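PDB 5T1Q: N-acetylmuramoyl-L-alanine amidase domain-containing protein SAOUHSC_02979, which probably acts as a secreted amidase on cell-wall peptidoglycan, this chain holding its glucosaminidase-family domain followed by a CHAP domain. Local coordinates for residues A[89-94]-A[193-198]; A[208-213]-A[220-225]. All blocks are in the same frame, centred on the assembly; numbering follows the deposited sequence.

Contact 1 of 2, residues A[89-94]-A[193-198]; sequences AILESD and PNYAKK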
# COMPACT_ATOMS: atom_id res chain seq x y z
N ALA A 89 5.39 7.91 7.45
CA ALA A 89 6.07 6.73 7.96
C ALA A 89 5.17 5.50 7.79
O ALA A 89 5.61 4.47 7.28
CB ALA A 89 6.48 6.89 9.42
N ILE A 90 3.91 5.63 8.22
CA ILE A 90 2.93 4.54 8.09
C ILE A 90 2.76 4.10 6.63
O ILE A 90 2.81 2.91 6.32
CB ILE A 90 1.55 4.96 8.65
CG1 ILE A 90 1.59 5.04 10.18
CG2 ILE A 90 0.45 3.98 8.23
CD1 ILE A 90 0.39 5.74 10.80
N LEU A 91 2.56 5.07 5.73
CA LEU A 91 2.32 4.79 4.31
C LEU A 91 3.51 4.14 3.60
O LEU A 91 3.37 3.07 2.99
CB LEU A 91 1.91 6.08 3.60
CG LEU A 91 1.46 6.03 2.13
CD1 LEU A 91 0.78 7.34 1.77
CD2 LEU A 91 2.61 5.76 1.16
N GLU A 92 4.67 4.77 3.73
CA GLU A 92 5.90 4.34 3.07
C GLU A 92 6.51 3.05 3.60
O GLU A 92 7.19 2.36 2.86
CB GLU A 92 6.96 5.46 3.13
CG GLU A 92 6.54 6.77 2.45
CD GLU A 92 6.50 6.70 0.93
OE1 GLU A 92 7.16 5.81 0.32
OE2 GLU A 92 5.82 7.57 0.33
N SER A 93 6.30 2.74 4.88
CA SER A 93 6.86 1.50 5.49
C SER A 93 5.82 0.41 5.73
O SER A 93 6.17 -0.66 6.24
CB SER A 93 7.46 1.83 6.84
OG SER A 93 6.45 2.13 7.79
N ASP A 94 4.56 0.68 5.39
CA ASP A 94 3.43 -0.23 5.65
C ASP A 94 3.37 -0.55 7.15
O ASP A 94 3.39 -1.71 7.55
CB ASP A 94 3.47 -1.52 4.82
CG ASP A 94 2.23 -2.41 5.05
OD1 ASP A 94 1.16 -1.88 5.41
OD2 ASP A 94 2.34 -3.65 4.90
N PRO A 193 -0.76 9.25 -7.65
CA PRO A 193 -1.66 10.39 -7.77
C PRO A 193 -2.70 10.52 -6.66
O PRO A 193 -3.42 11.50 -6.62
CB PRO A 193 -2.34 10.15 -9.13
CG PRO A 193 -2.36 8.67 -9.26
CD PRO A 193 -1.12 8.16 -8.58
N ASN A 194 -2.77 9.52 -5.77
CA ASN A 194 -3.69 9.57 -4.63
C ASN A 194 -2.91 9.79 -3.34
O ASN A 194 -3.45 9.59 -2.27
CB ASN A 194 -4.48 8.27 -4.51
CG ASN A 194 -5.41 8.03 -5.69
OD1 ASN A 194 -5.45 6.92 -6.23
ND2 ASN A 194 -6.15 9.04 -6.08
N TYR A 195 -1.66 10.23 -3.44
CA TYR A 195 -0.81 10.37 -2.26
C TYR A 195 -1.44 11.22 -1.14
O TYR A 195 -1.54 10.76 0.01
CB TYR A 195 0.57 10.92 -2.65
CG TYR A 195 1.66 10.59 -1.64
CD1 TYR A 195 2.14 9.29 -1.52
CD2 TYR A 195 2.25 11.59 -0.87
CE1 TYR A 195 3.15 8.98 -0.62
CE2 TYR A 195 3.25 11.29 0.04
CZ TYR A 195 3.71 9.99 0.16
OH TYR A 195 4.72 9.70 1.07
N ALA A 196 -1.93 12.41 -1.48
CA ALA A 196 -2.53 13.31 -0.49
C ALA A 196 -3.75 12.70 0.18
O ALA A 196 -3.86 12.72 1.41
CB ALA A 196 -2.89 14.66 -1.11
N LYS A 197 -4.67 12.16 -0.61
CA LYS A 197 -5.87 11.54 -0.05
C LYS A 197 -5.54 10.35 0.86
O LYS A 197 -6.23 10.10 1.83
CB LYS A 197 -6.90 11.18 -1.12
CG LYS A 197 -7.53 12.41 -1.79
CD LYS A 197 -8.93 12.16 -2.32
CE LYS A 197 -9.01 11.03 -3.34
NZ LYS A 197 -8.33 11.35 -4.63
N LYS A 198 -4.47 9.63 0.53
CA LYS A 198 -4.02 8.52 1.36
C LYS A 198 -3.49 9.03 2.70
O LYS A 198 -3.86 8.50 3.75
CB LYS A 198 -2.96 7.69 0.64
CG LYS A 198 -3.52 6.82 -0.48
CD LYS A 198 -2.41 6.07 -1.18
CE LYS A 198 -2.95 5.11 -2.22
NZ LYS A 198 -1.85 4.28 -2.79
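Leu91 and Lys198 mark the closest backbone approach, their CA atoms 7.9 Å apart, where the C-terminal part of helix 82-93 meets the first turn of helix 195-205. Between them side chains do the touching. Leu91, with CG anti to its own backbone N (chi1 -174°), sends both methyls across: CD1 and CD2 each lie 3.7 Å from Tyr195 CE1, CD2 oblique to the ring, and CD1 also touches Lys198 CB at 3.9 Å. Leu91 packs as well on Leu199 and Ile202, one and two turns on from Tyr195. Both helices belong to the glucosaminidase-family domain, whose clan includes lysozyme, and the contact is buried within it. At the edge of the tyrosine ring a polar bond takes over: Tyr195 OH donates to Glu92 OE2 at 2.5 Å, on the carboxylate's anti lone pair, with carboxylate and ring planes 48° apart. Glu92 gets there by bending at chi2 (-71°), which swings its end over to the tyrosine. Both carboxylate oxygens have a partner, OE2 the tyrosine hydroxyl and OE1 Arg32, in a salt bridge; Gln88, one turn back on the first helix, also hydrogen-bonds Tyr195 OH. Beyond CB the extended Lys198 chain turns away from Leu91, and its NZ makes a salt bridge with Asp192 and a hydrogen bond to Leu337 O.

Contact 2 of 2, residues A[208-213]-A[220-225]; sequences LTQFDD and DKYERS
Gln210 and Tyr222 meet with the amide against the ring's edge: Gln210 NE2 and OE1 each lie 3.6 Å from Tyr222 CD1, and the amide plane is turned 64° from the ring. Gln210 CG sits between its backbone N and carbonyl carbon (chi1 79°), and the chain, extended from there, carries the amide across. The main partner of NE2 is Gln207 O; it also donates to Ser225 OG at 3.2 Å, a nearly straight bond (166°) lying in the amide plane. Phe211 comes to the tyrosine obliquely, CZ 3.8 Å from Tyr222 CD1. Leu208 adds a lighter touch, its CD2 3.9 Å from Tyr222 OH. Leu208, Gln210 and Phe211 sit on a short 3-10 turn, 208-211, following helix 195-205; the chain then folds back as the weakly bonded helix 222-225, the pair resting on helices 58-78 and 82-93. Further out, Ser225 OG donates to Tyr222 O at 2.5 Å, in the carbonyl plane and on a lone pair, which fixes the acceptor that Gln210 uses. Gln210 CG lies over one face of the Phe211 ring, 3.7 Å above its plane. Tyr206 O holds Tyr222 OH, while Val64 and Ala68 back Tyr222 and Phe211 respectively.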
# COMPACT_ATOMS: atom_id res chain seq x y z
N LEU A 208 -3.85 11.36 14.27
CA LEU A 208 -2.48 11.80 14.39
C LEU A 208 -2.27 13.28 14.73
O LEU A 208 -1.15 13.67 15.08
CB LEU A 208 -1.70 11.41 13.13
CG LEU A 208 -1.76 9.93 12.73
CD1 LEU A 208 -0.94 9.69 11.47
CD2 LEU A 208 -1.26 9.03 13.86
N THR A 209 -3.31 14.12 14.63
CA THR A 209 -3.17 15.53 15.00
C THR A 209 -2.91 15.69 16.51
O THR A 209 -2.37 16.70 16.94
CB THR A 209 -4.41 16.38 14.65
OG1 THR A 209 -5.57 15.80 15.26
CG2 THR A 209 -4.60 16.44 13.14
N GLN A 210 -3.29 14.69 17.29
CA GLN A 210 -3.09 14.75 18.73
C GLN A 210 -1.59 14.82 19.08
O GLN A 210 -1.24 15.00 20.25
CB GLN A 210 -3.76 13.56 19.43
CG GLN A 210 -3.00 12.25 19.38
CD GLN A 210 -3.77 11.10 20.00
OE1 GLN A 210 -3.48 10.69 21.13
NE2 GLN A 210 -4.78 10.60 19.29
N PHE A 211 -0.72 14.66 18.08
CA PHE A 211 0.74 14.75 18.27
C PHE A 211 1.33 16.04 17.67
O PHE A 211 2.55 16.21 17.64
CB PHE A 211 1.43 13.52 17.65
CG PHE A 211 0.89 12.21 18.16
CD1 PHE A 211 1.10 11.82 19.48
CD2 PHE A 211 0.17 11.36 17.31
CE1 PHE A 211 0.61 10.61 19.94
CE2 PHE A 211 -0.32 10.15 17.78
CZ PHE A 211 -0.10 9.78 19.09
N ASP A 212 0.46 16.94 17.19
CA ASP A 212 0.90 18.20 16.59
C ASP A 212 1.02 19.34 17.60
O ASP A 212 1.72 20.31 17.34
CB ASP A 212 -0.07 18.63 15.47
CG ASP A 212 0.01 17.76 14.23
OD1 ASP A 212 1.02 17.04 14.07
OD2 ASP A 212 -0.92 17.81 13.40
N ASP A 213 0.36 19.21 18.75
CA ASP A 213 0.36 20.26 19.77
C ASP A 213 1.59 20.24 20.67
O ASP A 213 2.37 19.28 20.66
CB ASP A 213 -0.93 20.16 20.59
CG ASP A 213 -2.18 20.42 19.76
OD1 ASP A 213 -2.08 21.07 18.70
OD2 ASP A 213 -3.27 19.98 20.17
N ASP A 220 -0.87 5.77 26.67
CA ASP A 220 -1.72 4.70 27.23
C ASP A 220 -3.21 4.91 26.89
O ASP A 220 -3.98 3.94 26.93
CB ASP A 220 -1.51 4.53 28.74
CG ASP A 220 -0.11 4.04 29.09
OD1 ASP A 220 0.78 4.06 28.21
OD2 ASP A 220 0.11 3.64 30.25
N LYS A 221 -3.60 6.15 26.56
CA LYS A 221 -4.98 6.45 26.14
C LYS A 221 -5.09 6.71 24.63
O LYS A 221 -6.10 7.24 24.15
CB LYS A 221 -5.57 7.64 26.93
CG LYS A 221 -4.91 8.99 26.69
CD LYS A 221 -5.78 10.15 27.19
CE LYS A 221 -6.11 10.08 28.68
NZ LYS A 221 -4.90 10.16 29.55
N TYR A 222 -4.05 6.33 23.88
CA TYR A 222 -4.06 6.55 22.43
C TYR A 222 -5.07 5.67 21.71
O TYR A 222 -5.88 6.16 20.93
CB TYR A 222 -2.67 6.33 21.83
CG TYR A 222 -2.70 6.32 20.32
CD1 TYR A 222 -3.06 7.47 19.61
CD2 TYR A 222 -2.39 5.17 19.61
CE1 TYR A 222 -3.11 7.46 18.22
CE2 TYR A 222 -2.43 5.16 18.23
CZ TYR A 222 -2.79 6.30 17.54
OH TYR A 222 -2.83 6.27 16.17
N GLU A 223 -5.03 4.36 21.96
CA GLU A 223 -5.96 3.45 21.28
C GLU A 223 -7.43 3.78 21.56
O GLU A 223 -8.29 3.51 20.73
CB GLU A 223 -5.64 1.99 21.59
CG GLU A 223 -4.29 1.55 21.04
CD GLU A 223 -4.09 0.05 21.02
OE1 GLU A 223 -5.09 -0.71 21.04
OE2 GLU A 223 -2.92 -0.39 20.94
N ARG A 224 -7.68 4.42 22.69
CA ARG A 224 -9.04 4.82 23.07
C ARG A 224 -9.60 5.90 22.12
O ARG A 224 -10.82 6.00 21.95
CB ARG A 224 -9.03 5.37 24.50
CG ARG A 224 -10.34 5.25 25.25
CD ARG A 224 -10.18 5.82 26.65
NE ARG A 224 -10.89 5.05 27.68
CZ ARG A 224 -10.46 3.89 28.19
NH1 ARG A 224 -11.16 3.28 29.14
NH2 ARG A 224 -9.32 3.33 27.75
N SER A 225 -8.72 6.70 21.52
CA SER A 225 -9.12 7.80 20.63
C SER A 225 -9.46 7.39 19.19
O SER A 225 -10.15 8.13 18.49
CB SER A 225 -8.02 8.86 20.58
OG SER A 225 -6.83 8.32 20.03

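How the contacts relate
Contact 1 lies about 7 Å from the centre of the chain and contact 2 about 23 Å, measured to their centres, and the two centres are about 19 Å apart. Contact 1 joins helices distant in sequence, 82-93 and 195-205; contact 2 is a local fold-back just after the second of these. Helix 82-93 serves both, since Leu208 and Phe211 rest on its Ile86, and Ile90 CD1 touches Leu208 CD1 at 4.2 Å. The deeper contact buries a carboxylate matched by charge and hydroxyl, whereas the outer one, with partly exposed Gln210 and Ser225, relies on neutral amide, hydroxyl and carbonyl groups beside its buried aromatic pair.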